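Local atomic coordinates of single-stranded DNA-binding protein (Enterobacter phage Enc34, PDB entry 5ODK), a protein that probably binds single-stranded DNA through an OB fold, as a phage protein linked to DNA replication. Residues K10-G15 and K64-E69; F91-D94 and D98-D101. One frame throughout, in Å; residues are numbered along the deposited sequence.

Contact 1 (K10-G15 and K64-E69); sequences KKVKNG and KKIIDE
Lys-10 and Val-12 both approach the terminal methyl of Ile-66, and they join a beta hairpin of this OB-fold protein to helix 61-76. Lys-10 lies on strand 8-12 and gives only a marginal contact: its CG stands 4.5 Å from Ile-66 CD1, after which the chain leads its ammonium away from the helix. The backbone of Lys-10 is hydrogen-bonded to that of Leu-17, which pairs strand 8-12 with strand 15-18.

Val-12 carries the contact. Ile-66 CD1 meets it tip to tip, nearer to CG1 than to CG2, and the same valine also touches Ala-62 and Ile-63, so one residue packs on one side of the helix across about one turn. A reciprocal pair of backbone bonds, Val-12 N to Gly-15 O at 3.0 Å and Gly-15 N to Val-12 O at 3.1 Å, closes the hairpin; psi 126° at Lys-13 followed by phi 60° at Asn-14 makes the turn type II. Lys-13, at the first corner, belongs to a magnesium site seen in a structure of this protein but unoccupied here. At the second corner the Asn-14 amide is used at both ends: OD1 accepts from Asn-27 ND2 and ND2 donates to Thr-59 O, the first holding the turn to the loop after strand 23-26, the second to the chain just ahead of the helix.

Lys-64 NZ bridges to Asp-68 OD2 at 2.8 Å, one turn on, and also makes a cation-pi contact with Trp-109. With 87 Å² buried in all, the interface is small and apolar. Ile-66 sets its CG1 beside the backbone N (chi1 -74°) and then extends, placing CD1 3.9 Å from Val-12 CG1 and 4.1 Å from Val-12 CG2.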
ATOM      1  N   LYS A  10      15.382  -2.686  -8.234  1.00 19.60           N
ATOM      2  CA  LYS A  10      15.154  -4.109  -8.513  1.00 21.98           C
ATOM      3  C   LYS A  10      13.707  -4.291  -8.941  1.00 21.06           C
ATOM      4  O   LYS A  10      12.812  -3.872  -8.235  1.00 19.87           O
ATOM      5  CB  LYS A  10      15.438  -4.954  -7.252  1.00 24.68           C
ATOM      6  CG  LYS A  10      15.256  -6.480  -7.378  1.00 28.77           C
ATOM      7  CD  LYS A  10      16.300  -7.136  -8.280  1.00 33.47           C
ATOM      8  CE  LYS A  10      16.039  -8.634  -8.476  1.00 35.84           C
ATOM      9  NZ  LYS A  10      17.004  -9.297  -9.405  1.00 36.45           N
ATOM     10  N   LYS A  11      13.479  -4.932 -10.079  1.00 20.23           N
ATOM     11  CA  LYS A  11      12.150  -5.277 -10.588  1.00 21.30           C
ATOM     12  C   LYS A  11      11.946  -6.800 -10.401  1.00 20.87           C
ATOM     13  O   LYS A  11      12.825  -7.604 -10.729  1.00 24.02           O
ATOM     14  CB  LYS A  11      12.060  -4.830 -12.061  1.00 26.09           C
ATOM     15  CG  LYS A  11      10.696  -4.963 -12.731  1.00 26.80           C
ATOM     16  CD  LYS A  11      10.698  -4.309 -14.117  1.00 31.75           C
ATOM     17  CE  LYS A  11       9.355  -4.421 -14.836  1.00 30.40           C
ATOM     18  NZ  LYS A  11       8.278  -3.762 -14.041  1.00 26.97           N
ATOM     19  N   VAL A  12      10.817  -7.186  -9.818  1.00 18.69           N
ATOM     20  CA  VAL A  12      10.421  -8.604  -9.655  1.00 20.36           C
ATOM     21  C   VAL A  12       9.000  -8.794 -10.171  1.00 17.74           C
ATOM     22  O   VAL A  12       8.342  -7.793 -10.490  1.00 17.49           O
ATOM     23  CB  VAL A  12      10.519  -9.072  -8.194  1.00 20.72           C
ATOM     24  CG1 VAL A  12      11.942  -8.939  -7.698  1.00 23.16           C
ATOM     25  CG2 VAL A  12       9.563  -8.284  -7.293  1.00 19.30           C
ATOM     26  N   LYS A  13       8.485 -10.021 -10.199  1.00 19.20           N
ATOM     27  CA  LYS A  13       7.088 -10.244 -10.589  1.00 17.76           C
ATOM     28  C   LYS A  13       6.209  -9.349  -9.709  1.00 16.33           C
ATOM     29  O   LYS A  13       6.291  -9.364  -8.487  1.00 15.79           O
ATOM     30  CB  LYS A  13       6.666 -11.708 -10.439  1.00 19.53           C
ATOM     31  CG  LYS A  13       5.214 -11.958 -10.812  1.00 20.63           C
ATOM     32  CD  LYS A  13       4.849 -13.420 -10.798  1.00 25.38           C
ATOM     33  CE  LYS A  13       3.427 -13.600 -11.297  1.00 29.84           C
ATOM     34  NZ  LYS A  13       3.179 -15.003 -11.699  1.00 37.03           N
ATOM     35  N   ASN A  14       5.376  -8.539 -10.349  1.00 15.85           N
ATOM     36  CA  ASN A  14       4.399  -7.743  -9.620  1.00 14.08           C
ATOM     37  C   ASN A  14       4.971  -6.757  -8.610  1.00 12.70           C
ATOM     38  O   ASN A  14       4.262  -6.369  -7.689  1.00 13.41           O
ATOM     39  CB  ASN A  14       3.328  -8.622  -8.965  1.00 15.85           C
ATOM     40  CG  ASN A  14       2.387  -9.243  -9.970  1.00 14.89           C
ATOM     41  OD1 ASN A  14       2.031  -8.604 -10.973  1.00 16.75           O
ATOM     42  ND2 ASN A  14       1.946 -10.460  -9.700  1.00 18.55           N
ATOM     43  N   GLY A  15       6.190  -6.274  -8.809  1.00 13.97           N
ATOM     44  CA  GLY A  15       6.727  -5.290  -7.912  1.00 14.80           C
ATOM     45  C   GLY A  15       8.009  -4.649  -8.328  1.00 13.89           C
ATOM     46  O   GLY A  15       8.748  -5.177  -9.156  1.00 15.71           O
ATOM     47  N   LYS A  64       6.761  -9.463  -1.604  1.00 14.06           N
ATOM     48  CA  LYS A  64       6.559  -9.542  -0.165  1.00 14.34           C
ATOM     49  C   LYS A  64       7.892  -9.693   0.566  1.00 14.95           C
ATOM     50  O   LYS A  64       8.089  -9.077   1.598  1.00 15.14           O
ATOM     51  CB  LYS A  64       5.563 -10.633   0.205  1.00 16.23           C
ATOM     52  CG  LYS A  64       5.034 -10.483   1.645  1.00 18.12           C
ATOM     53  CD  LYS A  64       5.757 -11.434   2.539  1.00 19.45           C
ATOM     54  CE  LYS A  64       5.177 -11.188   3.941  1.00 20.86           C
ATOM     55  NZ  LYS A  64       5.895 -11.997   4.940  1.00 22.90           N
ATOM     56  N   LYS A  65       8.792 -10.525   0.023  1.00 16.03           N
ATOM     57  CA  LYS A  65      10.130 -10.695   0.614  1.00 18.07           C
ATOM     58  C   LYS A  65      10.885  -9.353   0.676  1.00 15.61           C
ATOM     59  O   LYS A  65      11.504  -9.010   1.687  1.00 17.93           O
ATOM     60  CB  LYS A  65      10.908 -11.772  -0.156  1.00 20.49           C
ATOM     61  CG  LYS A  65      12.289 -12.014   0.387  1.00 24.16           C
ATOM     62  CD  LYS A  65      12.816 -13.376  -0.015  1.00 28.43           C
ATOM     63  CE  LYS A  65      14.141 -13.585   0.683  1.00 29.51           C
ATOM     64  NZ  LYS A  65      14.523 -14.998   0.540  1.00 30.42           N
ATOM     65  N   ILE A  66      10.799  -8.590  -0.404  1.00 14.78           N
ATOM     66  CA  ILE A  66      11.413  -7.288  -0.440  1.00 15.02           C
ATOM     67  C   ILE A  66      10.780  -6.375   0.617  1.00 14.02           C
ATOM     68  O   ILE A  66      11.459  -5.627   1.310  1.00 15.25           O
ATOM     69  CB  ILE A  66      11.263  -6.676  -1.862  1.00 15.95           C
ATOM     70  CG1 ILE A  66      12.229  -7.387  -2.831  1.00 16.97           C
ATOM     71  CG2 ILE A  66      11.549  -5.182  -1.832  1.00 17.57           C
ATOM     72  CD1 ILE A  66      12.044  -7.066  -4.296  1.00 19.10           C
ATOM     73  N   ILE A  67       9.451  -6.406   0.706  1.00 13.52           N
ATOM     74  CA  ILE A  67       8.759  -5.597   1.730  1.00 13.17           C
ATOM     75  C   ILE A  67       9.265  -5.945   3.124  1.00 13.47           C
ATOM     76  O   ILE A  67       9.565  -5.029   3.908  1.00 13.91           O
ATOM     77  CB  ILE A  67       7.223  -5.785   1.617  1.00 14.69           C
ATOM     78  CG1 ILE A  67       6.699  -5.038   0.400  1.00 14.78           C
ATOM     79  CG2 ILE A  67       6.516  -5.305   2.886  1.00 14.56           C
ATOM     80  CD1 ILE A  67       5.304  -5.457  -0.016  1.00 16.88           C
ATOM     81  N   ASP A  68       9.425  -7.243   3.423  1.00 14.10           N
ATOM     82  CA  ASP A  68       9.931  -7.609   4.741  1.00 14.47           C
ATOM     83  C   ASP A  68      11.332  -7.027   4.979  1.00 12.92           C
ATOM     84  O   ASP A  68      11.646  -6.536   6.065  1.00 15.42           O
ATOM     85  CB  ASP A  68       9.920  -9.118   4.915  1.00 15.87           C
ATOM     86  CG  ASP A  68       8.541  -9.711   5.103  1.00 17.58           C
ATOM     87  OD1 ASP A  68       7.574  -8.987   5.429  1.00 21.68           O
ATOM     88  OD2 ASP A  68       8.442 -10.955   4.979  1.00 20.54           O
ATOM     89  N   GLU A  69      12.175  -7.106   3.958  1.00 13.31           N
ATOM     90  CA  GLU A  69      13.533  -6.559   4.040  1.00 14.69           C
ATOM     91  C   GLU A  69      13.523  -5.050   4.272  1.00 14.95           C
ATOM     92  O   GLU A  69      14.254  -4.508   5.066  1.00 15.41           O
ATOM     93  CB  GLU A  69      14.318  -6.904   2.790  1.00 15.77           C
ATOM     94  CG  GLU A  69      14.616  -8.397   2.711  1.00 18.98           C
ATOM     95  CD  GLU A  69      14.995  -8.943   1.362  1.00 20.16           C
ATOM     96  OE1 GLU A  69      15.087  -8.202   0.382  1.00 22.41           O
ATOM     97  OE2 GLU A  69      15.230 -10.172   1.295  1.00 21.54           O
TER

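Contact 2 (F91-D94 and D98-D101); sequences FIKD and DFPD
Asp-94 O receives the amide of Asp-98 in the one direct hydrogen bond between 91-94 and 98-101. The N to O distance is 2.9 Å, and with 165° at the hydrogen and 179° at the oxygen the bond is nearly straight from both ends. The same carbonyl lies at the rim of the Phe-99 ring, close to its plane, 3.7 Å from CD1. Lys-93 CB meets that rim one carbon further on, 3.7 Å from CE1, so two consecutive residues of the strand border the ring by its edge.

Lys-93 CG lies beside the backbone N (chi1 -69°), and the extended chain beyond it crosses the Asp-98 side chain at about a right angle. Its CD comes within 3.9 Å of Asp-98 OD2, but NZ remains 5.1 Å from that oxygen, so any attraction is long-range; NZ makes a weak hydrogen bond to Ser-88 O.

Further out, Asp-94 OD1 is held by a salt bridge to Lys-57 and by the amide of Asp-96, while Phe-99 also packs on Val-110. Backbone bonds from Lys-93 to Val-110 fix strand 92-94 against strand 108-115. The bond from Asp-98 N back to Asp-94 O closes a five-residue alpha turn, which carries the chain out of strand 92-94 into the loop before strand 108-115 of this OB-fold protein.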
ATOM      1  N   PHE A  91       2.464  -2.577   8.906  1.00 12.01           N
ATOM      2  CA  PHE A  91       1.449  -2.225   7.898  1.00 12.38           C
ATOM      3  C   PHE A  91       1.007  -3.404   7.038  1.00 12.37           C
ATOM      4  O   PHE A  91       0.088  -3.244   6.234  1.00 13.51           O
ATOM      5  CB  PHE A  91       1.948  -1.086   6.987  1.00 12.91           C
ATOM      6  CG  PHE A  91       3.137  -1.424   6.114  1.00 12.59           C
ATOM      7  CD1 PHE A  91       2.968  -2.084   4.925  1.00 13.60           C
ATOM      8  CD2 PHE A  91       4.425  -1.036   6.476  1.00 13.37           C
ATOM      9  CE1 PHE A  91       4.041  -2.370   4.105  1.00 13.69           C
ATOM     10  CE2 PHE A  91       5.502  -1.308   5.660  1.00 13.94           C
ATOM     11  CZ  PHE A  91       5.302  -1.955   4.451  1.00 14.28           C
ATOM     12  N   ILE A  92       1.706  -4.545   7.134  1.00 12.54           N
ATOM     13  CA  ILE A  92       1.384  -5.725   6.324  1.00 12.72           C
ATOM     14  C   ILE A  92       1.004  -6.845   7.283  1.00 12.85           C
ATOM     15  O   ILE A  92       1.709  -7.091   8.253  1.00 14.96           O
ATOM     16  CB  ILE A  92       2.511  -6.113   5.373  1.00 13.38           C
ATOM     17  CG1 ILE A  92       2.113  -7.308   4.487  1.00 15.15           C
ATOM     18  CG2 ILE A  92       3.837  -6.364   6.095  1.00 16.08           C
ATOM     19  CD1 ILE A  92       3.032  -7.542   3.295  1.00 17.06           C
ATOM     20  N   LYS A  93      -0.109  -7.504   7.002  1.00 12.62           N
ATOM     21  CA  LYS A  93      -0.660  -8.553   7.827  1.00 14.76           C
ATOM     22  C   LYS A  93      -1.067  -9.752   6.976  1.00 13.29           C
ATOM     23  O   LYS A  93      -1.169  -9.664   5.744  1.00 14.18           O
ATOM     24  CB  LYS A  93      -1.866  -8.016   8.649  1.00 16.49           C
ATOM     25  CG  LYS A  93      -1.428  -7.018   9.717  1.00 19.69           C
ATOM     26  CD  LYS A  93      -2.499  -6.423  10.630  1.00 20.87           C
ATOM     27  CE  LYS A  93      -1.827  -5.673  11.781  1.00 24.62           C
ATOM     28  NZ  LYS A  93      -2.840  -5.064  12.657  1.00 33.09           N
ATOM     29  N   ASP A  94      -1.242 -10.898   7.625  1.00 15.94           N
ATOM     30  CA  ASP A  94      -1.554 -12.150   6.950  1.00 15.33           C
ATOM     31  C   ASP A  94      -3.077 -12.331   6.863  1.00 14.34           C
ATOM     32  O   ASP A  94      -3.749 -12.528   7.880  1.00 15.35           O
ATOM     33  CB  ASP A  94      -0.898 -13.289   7.733  1.00 17.25           C
ATOM     34  CG  ASP A  94      -1.064 -14.639   7.076  1.00 17.94           C
ATOM     35  OD1 ASP A  94      -1.946 -14.829   6.224  1.00 17.60           O
ATOM     36  OD2 ASP A  94      -0.333 -15.541   7.490  1.00 26.38           O
ATOM     37  N   ASP A  98      -5.319 -13.040  10.284  1.00 19.07           N
ATOM     38  CA  ASP A  98      -5.718 -11.808  10.996  1.00 22.40           C
ATOM     39  C   ASP A  98      -7.038 -11.165  10.580  1.00 17.53           C
ATOM     40  O   ASP A  98      -7.408 -10.090  11.080  1.00 19.25           O
ATOM     41  CB  ASP A  98      -4.599 -10.761  10.878  1.00 24.86           C
ATOM     42  CG  ASP A  98      -3.540 -10.918  11.896  1.00 28.43           C
ATOM     43  OD1 ASP A  98      -3.639 -11.822  12.739  1.00 28.48           O
ATOM     44  OD2 ASP A  98      -2.591 -10.115  11.844  1.00 36.17           O
ATOM     45  N   PHE A  99      -7.739 -11.855   9.685  1.00 21.38           N
ATOM     46  CA  PHE A  99      -8.970 -11.346   9.120  1.00 20.33           C
ATOM     47  C   PHE A  99     -10.011 -12.420   8.976  1.00 22.97           C
ATOM     48  O   PHE A  99     -10.589 -12.576   7.900  1.00 22.99           O
ATOM     49  CB  PHE A  99      -8.661 -10.705   7.797  1.00 18.32           C
ATOM     50  CG  PHE A  99      -7.668  -9.580   7.886  1.00 16.98           C
ATOM     51  CD1 PHE A  99      -6.322  -9.828   7.865  1.00 18.29           C
ATOM     52  CD2 PHE A  99      -8.101  -8.245   7.977  1.00 20.34           C
ATOM     53  CE1 PHE A  99      -5.412  -8.814   7.987  1.00 19.75           C
ATOM     54  CE2 PHE A  99      -7.184  -7.206   8.062  1.00 20.94           C
ATOM     55  CZ  PHE A  99      -5.818  -7.505   8.102  1.00 19.83           C
ATOM     56  N   PRO A 100     -10.297 -13.146  10.070  1.00 23.02           N
ATOM     57  CA  PRO A 100     -11.110 -14.364   9.928  1.00 26.41           C
ATOM     58  C   PRO A 100     -12.517 -14.203   9.355  1.00 28.33           C
ATOM     59  O   PRO A 100     -13.027 -15.129   8.695  1.00 32.39           O
ATOM     60  CB  PRO A 100     -11.183 -14.906  11.361  1.00 27.28           C
ATOM     61  CG  PRO A 100     -10.955 -13.709  12.228  1.00 28.21           C
ATOM     62  CD  PRO A 100      -9.928 -12.908  11.477  1.00 25.40           C
ATOM     63  N   ASP A 101     -13.128 -13.046   9.590  1.00 26.71           N
ATOM     64  CA  ASP A 101     -14.482 -12.814   9.184  1.00 27.00           C
ATOM     65  C   ASP A 101     -14.563 -11.942   7.914  1.00 26.05           C
ATOM     66  O   ASP A 101     -15.642 -11.401   7.593  1.00 31.98           O
ATOM     67  CB  ASP A 101     -15.236 -12.192  10.382  1.00 29.45           C
ATOM     68  CG  ASP A 101     -15.441 -13.194  11.531  1.00 32.45           C
ATOM     69  OD1 ASP A 101     -15.533 -14.399  11.191  1.00 34.41           O
ATOM     70  OD2 ASP A 101     -15.420 -12.829  12.739  1.00 36.70           O
TER
HETATM   71  O   HOH W   1      -0.776 -10.860  10.424  1.00 38.27           O

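How the contacts relate
Both segments of contact 1 come earlier in the chain than either segment of contact 2, and the centres of the two contacts lie 19 Å apart. Helix 61-76, which supplies the second half of contact 1, is the helix preceding strand 92-94 in the chain, and both contacts reach the same mixed sheet. The two are joined directly by packing: Ile-67 CG2 lies 3.9 Å from Phe-91 CZ, and Lys-64 CG lies 3.9 Å from Ile-92 CD1. Helix 61-76 therefore meets the hairpin of 10-15 through Ile-66, with Ala-62 and Ile-63 beside it, and the strand of 91-94 through Lys-64 and Ile-67, connecting two surface contacts by way of the buried residues Ile-67, Phe-91 and Ile-92.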